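Local structure of thymidylate synthase 1 (Bacillus subtilis, 1BSF) at residues Asn51-Ile56 / Phe239-Leu244; Thr58-Ala63 / Gly187-Val192. The protein probably catalyses the reductive methylation of dUMP to dTMP, with 5,10-methylenetetrahydrofolate as methyl donor and reductant, and works as a homodimer. All coordinates share one frame; numbering follows the deposited sequence.

Contact 1 of 2, residues Asn51-Ile56 / Phe239-Leu244; sequences NSEVPI and FEAPEL
Val54 and Ala241 are the residues of Asn51-Ile56 and Phe239-Leu244 whose CA atoms come nearest, 6.2 Å apart. Both segments are loop. Their touching parts, Glu53 to Ile56 and Ala241 to Leu244, run nearly at right angles, 99° apart end to end. The two loops cross and are not paired as strands. The methyl of Ala241 sits at the crossing. Its CB lies 3.8 Å from Val54 O and 4.1 Å from Glu53 CB, so one small group touches two consecutive residues. On one flank of it, Val54 CG2 comes to within 3.6 Å of Leu244 CB. Val54 CG2, anti to its carbonyl carbon and beside the backbone N, is the branch that reaches Leu244. Leu244 is met at the root of its side chain, and the two side chains cross at about a right angle.

The contact belongs to the thymidylate synthase fold. It joins the loop that leads from strand 39-49 to helix 64-77 with the loop that runs from helix 225-235 into strand 245-246. Ile56 and Pro242 make the third touch. Ile56 CG2 is 3.5 Å from Pro242 CD and 4.0 Å from Pro242 CG, so the methyl abuts the CD-CG edge of the pyrrolidine ring. These two side chains also cross at about a right angle. Ile56 touches Val62 and Tyr266 as well, and Pro242 packs against Leu263. Outside the contact, Asn51 ND2 donates to Gly211 O, and Glu53 OE2 has a weak hydrogen bond with Thr1 N.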
loop_
_atom_site.group_PDB
_atom_site.type_symbol
_atom_site.label_atom_id
_atom_site.label_comp_id
_atom_site.label_asym_id
_atom_site.label_seq_id
_atom_site.Cartn_x
_atom_site.Cartn_y
_atom_site.Cartn_z
ATOM N N ASN A 51 -3.174 -15.652 -12.833
ATOM C CA ASN A 51 -4.334 -16.471 -12.462
ATOM C C ASN A 51 -4.621 -17.651 -13.369
ATOM O O ASN A 51 -5.772 -18.053 -13.543
ATOM C CB ASN A 51 -5.588 -15.601 -12.342
ATOM C CG ASN A 51 -5.955 -15.329 -10.910
ATOM O OD1 ASN A 51 -5.599 -16.104 -10.017
ATOM N ND2 ASN A 51 -6.665 -14.222 -10.671
ATOM N N SER A 52 -3.567 -18.201 -13.949
ATOM C CA SER A 52 -3.704 -19.354 -14.817
ATOM C C SER A 52 -3.631 -20.563 -13.906
ATOM O O SER A 52 -3.918 -21.688 -14.315
ATOM C CB SER A 52 -2.573 -19.390 -15.846
ATOM O OG SER A 52 -1.345 -18.948 -15.289
ATOM N N GLU A 53 -3.240 -20.303 -12.661
ATOM C CA GLU A 53 -3.131 -21.342 -11.646
ATOM C C GLU A 53 -3.213 -20.780 -10.230
ATOM O O GLU A 53 -3.121 -19.569 -10.019
ATOM C CB GLU A 53 -1.828 -22.120 -11.827
ATOM C CG GLU A 53 -0.579 -21.308 -11.604
ATOM C CD GLU A 53 0.624 -21.982 -12.212
ATOM O OE1 GLU A 53 0.471 -22.626 -13.275
ATOM O OE2 GLU A 53 1.720 -21.875 -11.630
ATOM N N VAL A 54 -3.401 -21.676 -9.265
ATOM C CA VAL A 54 -3.511 -21.319 -7.852
ATOM C C VAL A 54 -2.138 -21.014 -7.247
ATOM O O VAL A 54 -1.228 -21.841 -7.306
ATOM C CB VAL A 54 -4.181 -22.483 -7.044
ATOM C CG1 VAL A 54 -3.676 -22.511 -5.605
ATOM C CG2 VAL A 54 -5.698 -22.332 -7.078
ATOM N N PRO A 55 -1.973 -19.821 -6.643
ATOM C CA PRO A 55 -0.662 -19.524 -6.059
ATOM C C PRO A 55 -0.498 -20.282 -4.744
ATOM O O PRO A 55 -0.949 -19.826 -3.696
ATOM C CB PRO A 55 -0.695 -18.015 -5.849
ATOM C CG PRO A 55 -2.123 -17.715 -5.643
ATOM C CD PRO A 55 -2.923 -18.714 -6.442
ATOM N N ILE A 56 0.153 -21.435 -4.807
ATOM C CA ILE A 56 0.354 -22.247 -3.616
ATOM C C ILE A 56 1.668 -23.013 -3.689
ATOM O O ILE A 56 2.033 -23.536 -4.738
ATOM C CB ILE A 56 -0.810 -23.258 -3.448
ATOM C CG1 ILE A 56 -0.560 -24.172 -2.245
ATOM C CG2 ILE A 56 -0.946 -24.097 -4.705
ATOM C CD1 ILE A 56 -1.445 -23.865 -1.063
ATOM N N PHE A 239 5.983 -29.697 -8.281
ATOM C CA PHE A 239 4.901 -30.343 -9.008
ATOM C C PHE A 239 4.014 -29.248 -9.585
ATOM O O PHE A 239 4.235 -28.079 -9.327
ATOM C CB PHE A 239 4.074 -31.224 -8.062
ATOM C CG PHE A 239 4.877 -31.863 -6.959
ATOM C CD1 PHE A 239 5.084 -31.193 -5.755
ATOM C CD2 PHE A 239 5.431 -33.131 -7.127
ATOM C CE1 PHE A 239 5.832 -31.772 -4.738
ATOM C CE2 PHE A 239 6.183 -33.723 -6.116
ATOM C CZ PHE A 239 6.386 -33.042 -4.919
ATOM N N GLU A 240 3.010 -29.637 -10.361
ATOM C CA GLU A 240 2.071 -28.691 -10.950
ATOM C C GLU A 240 1.007 -28.282 -9.922
ATOM O O GLU A 240 0.507 -29.123 -9.162
ATOM C CB GLU A 240 1.397 -29.335 -12.161
ATOM C CG GLU A 240 1.043 -28.357 -13.264
ATOM C CD GLU A 240 1.377 -28.892 -14.640
ATOM O OE1 GLU A 240 1.413 -30.140 -14.800
ATOM O OE2 GLU A 240 1.603 -28.059 -15.553
ATOM N N ALA A 241 0.651 -26.998 -9.899
ATOM C CA ALA A 241 -0.349 -26.500 -8.951
ATOM C C ALA A 241 -1.666 -27.293 -9.042
ATOM O O ALA A 241 -2.005 -27.827 -10.101
ATOM C CB ALA A 241 -0.608 -25.022 -9.205
ATOM N N PRO A 242 -2.414 -27.398 -7.920
ATOM C CA PRO A 242 -3.689 -28.124 -7.885
ATOM C C PRO A 242 -4.786 -27.387 -8.646
ATOM O O PRO A 242 -4.528 -26.381 -9.294
ATOM C CB PRO A 242 -4.006 -28.214 -6.397
ATOM C CG PRO A 242 -3.341 -27.044 -5.811
ATOM C CD PRO A 242 -2.078 -26.843 -6.597
ATOM N N GLU A 243 -6.016 -27.883 -8.569
ATOM C CA GLU A 243 -7.121 -27.222 -9.256
ATOM C C GLU A 243 -8.248 -26.907 -8.286
ATOM O O GLU A 243 -9.235 -27.631 -8.197
ATOM C CB GLU A 243 -7.645 -28.089 -10.399
ATOM C CG GLU A 243 -8.804 -27.474 -11.167
ATOM C CD GLU A 243 -10.073 -28.300 -11.046
ATOM O OE1 GLU A 243 -10.143 -29.390 -11.656
ATOM O OE2 GLU A 243 -11.000 -27.861 -10.333
ATOM N N LEU A 244 -8.083 -25.814 -7.555
ATOM C CA LEU A 244 -9.066 -25.372 -6.582
ATOM C C LEU A 244 -10.485 -25.350 -7.143
ATOM O O LEU A 244 -10.736 -24.777 -8.209
ATOM C CB LEU A 244 -8.696 -23.978 -6.070
ATOM C CG LEU A 244 -9.816 -23.211 -5.371
ATOM C CD1 LEU A 244 -10.340 -24.045 -4.195
ATOM C CD2 LEU A 244 -9.304 -21.870 -4.888
#

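Contact 2 of 2, residues Thr58-Ala63 / Gly187-Val192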
loop_
_atom_site.group_PDB
_atom_site.type_symbol
_atom_site.label_atom_id
_atom_site.label_comp_id
_atom_site.label_asym_id
_atom_site.label_seq_id
_atom_site.Cartn_x
_atom_site.Cartn_y
_atom_site.Cartn_z
ATOM N N THR A 58 4.352 -25.897 -3.498
ATOM C CA THR A 58 4.262 -27.313 -3.826
ATOM C C THR A 58 5.489 -28.017 -3.260
ATOM O O THR A 58 5.635 -29.231 -3.391
ATOM C CB THR A 58 4.204 -27.542 -5.352
ATOM O OG1 THR A 58 5.536 -27.615 -5.879
ATOM C CG2 THR A 58 3.451 -26.402 -6.036
ATOM N N THR A 59 6.382 -27.237 -2.652
ATOM C CA THR A 59 7.586 -27.788 -2.037
ATOM C C THR A 59 7.303 -27.918 -0.545
ATOM O O THR A 59 8.206 -28.128 0.265
ATOM C CB THR A 59 8.812 -26.874 -2.215
ATOM O OG1 THR A 59 8.597 -25.645 -1.501
ATOM C CG2 THR A 59 9.068 -26.607 -3.694
ATOM N N LYS A 60 6.034 -27.776 -0.197
ATOM C CA LYS A 60 5.598 -27.878 1.180
ATOM C C LYS A 60 4.095 -27.685 1.173
ATOM O O LYS A 60 3.548 -27.065 0.260
ATOM C CB LYS A 60 6.278 -26.808 2.039
ATOM C CG LYS A 60 5.316 -25.904 2.805
ATOM C CD LYS A 60 6.027 -25.166 3.932
ATOM C CE LYS A 60 5.368 -23.817 4.249
ATOM N NZ LYS A 60 6.373 -22.721 4.430
ATOM N N LYS A 61 3.435 -28.235 2.184
ATOM C CA LYS A 61 1.991 -28.122 2.314
ATOM C C LYS A 61 1.627 -26.811 2.999
ATOM O O LYS A 61 2.338 -26.352 3.895
ATOM C CB LYS A 61 1.446 -29.289 3.137
ATOM C CG LYS A 61 0.016 -29.670 2.797
ATOM C CD LYS A 61 -0.863 -29.767 4.042
ATOM C CE LYS A 61 -2.177 -30.485 3.743
ATOM N NZ LYS A 61 -2.099 -31.358 2.530
ATOM N N VAL A 62 0.526 -26.209 2.563
ATOM C CA VAL A 62 0.057 -24.968 3.153
ATOM C C VAL A 62 -1.219 -25.314 3.901
ATOM O O VAL A 62 -1.849 -26.335 3.621
ATOM C CB VAL A 62 -0.283 -23.900 2.074
ATOM C CG1 VAL A 62 -1.121 -22.780 2.687
ATOM C CG2 VAL A 62 0.986 -23.319 1.484
ATOM N N ALA A 63 -1.585 -24.467 4.856
ATOM C CA ALA A 63 -2.790 -24.653 5.642
ATOM C C ALA A 63 -3.968 -24.199 4.794
ATOM O O ALA A 63 -4.813 -23.434 5.253
ATOM C CB ALA A 63 -2.712 -23.814 6.911
ATOM N N GLY A 187 4.581 -17.203 7.390
ATOM C CA GLY A 187 3.421 -16.374 7.150
ATOM C C GLY A 187 3.034 -16.146 5.705
ATOM O O GLY A 187 1.850 -16.194 5.373
ATOM N N ASN A 188 4.011 -15.922 4.830
ATOM C CA ASN A 188 3.673 -15.618 3.449
ATOM C C ASN A 188 2.860 -16.599 2.595
ATOM O O ASN A 188 1.812 -16.217 2.063
ATOM C CB ASN A 188 4.908 -15.254 2.649
ATOM C CG ASN A 188 4.589 -15.116 1.191
ATOM O OD1 ASN A 188 4.901 -15.988 0.388
ATOM N ND2 ASN A 188 3.934 -14.015 0.838
ATOM N N PRO A 189 3.329 -17.860 2.436
ATOM C CA PRO A 189 2.569 -18.810 1.607
ATOM C C PRO A 189 1.109 -18.975 1.997
ATOM O O PRO A 189 0.252 -19.197 1.141
ATOM C CB PRO A 189 3.362 -20.123 1.700
ATOM C CG PRO A 189 4.366 -19.926 2.781
ATOM C CD PRO A 189 4.552 -18.456 3.003
ATOM N N PHE A 190 0.838 -18.853 3.291
ATOM C CA PHE A 190 -0.513 -18.965 3.835
ATOM C C PHE A 190 -1.324 -17.720 3.431
ATOM O O PHE A 190 -2.397 -17.821 2.837
ATOM C CB PHE A 190 -0.411 -19.090 5.357
ATOM C CG PHE A 190 -1.734 -19.190 6.067
ATOM C CD1 PHE A 190 -2.362 -20.419 6.231
ATOM C CD2 PHE A 190 -2.324 -18.056 6.624
ATOM C CE1 PHE A 190 -3.556 -20.519 6.943
ATOM C CE2 PHE A 190 -3.510 -18.141 7.332
ATOM C CZ PHE A 190 -4.129 -19.376 7.495
ATOM N N ASN A 191 -0.804 -16.542 3.735
ATOM C CA ASN A 191 -1.508 -15.316 3.383
ATOM C C ASN A 191 -1.814 -15.248 1.879
ATOM O O ASN A 191 -2.980 -15.227 1.479
ATOM C CB ASN A 191 -0.689 -14.089 3.787
ATOM C CG ASN A 191 -0.416 -14.024 5.277
ATOM O OD1 ASN A 191 -1.191 -14.530 6.095
ATOM N ND2 ASN A 191 0.691 -13.384 5.641
ATOM N N VAL A 192 -0.766 -15.241 1.056
ATOM C CA VAL A 192 -0.921 -15.148 -0.400
ATOM C C VAL A 192 -2.110 -15.924 -0.969
ATOM O O VAL A 192 -3.134 -15.342 -1.323
ATOM C CB VAL A 192 0.356 -15.611 -1.140
ATOM C CG1 VAL A 192 0.181 -15.399 -2.631
ATOM C CG2 VAL A 192 1.565 -14.839 -0.639
#
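Val62 sets its two methyls into the groove between Pro189 and Phe190. CG2 lies on Pro189, 4.0 Å from its CB. CG1, anti to the backbone N (chi1 164°), points at the base of Phe190, 4.0 Å from its CA and close to the carbonyl of Pro189. The forked valine thus straddles the step between two helix residues. Ala63 is the next bump. Its CB lies near the plane of the Phe190 ring and meets the ring edge, 3.4 Å from CE1 and 3.5 Å from CD1. The carbonyl oxygen of Ala63 is 3.6 Å from Phe190 CE1, tilted out of the ring plane. Phe190 CG is anti to the backbone N (chi1 179°), which swings the ring out from the helix to meet Ala63.

Pro189 and Phe190 lie in the first turn of helix 188-206, which is closed by the bond from Asn191 N to Gly187 O. Ala63 is the N-cap residue of helix 64-77. The contact therefore joins the beginnings of two helices of the thymidylate synthase fold. Phe190 also lies on Ala67 and Glu70 of helix 64-77, and Pro189 touches Phe3 and Leu57. The end of Lys60 reaches the corner of the Pro189 ring, NZ 3.8 Å from CG, the two side chains crossing at about a right angle. The same NZ makes a weak hydrogen bond to Ala185 O. Asn191, on this first turn, is predicted to bind dUMP in the site shared by the two subunits.

Both contacts use the connection between strand 39-49 and helix 64-77, and contact 2 is nested within the chain loop that contact 1 closes. Contact 2 lies deeper: its centre is about 10 Å from the centre of the chain, that of contact 1 about 16 Å. Each is only partly buried. Contact 1 sets loop against loop, mostly through aliphatic groups, with a carbonyl oxygen beside the Ala241 methyl. Contact 2 sets loop against helix and adds an aromatic edge and a lysine; its helical segment includes Asn191, predicted to bind dUMP. They meet directly: Ile56 CD1 packs 3.3 Å from Val62 CB, and Phe239 N probably donates a hydrogen bond to Thr58 OG1, 3.2 Å away.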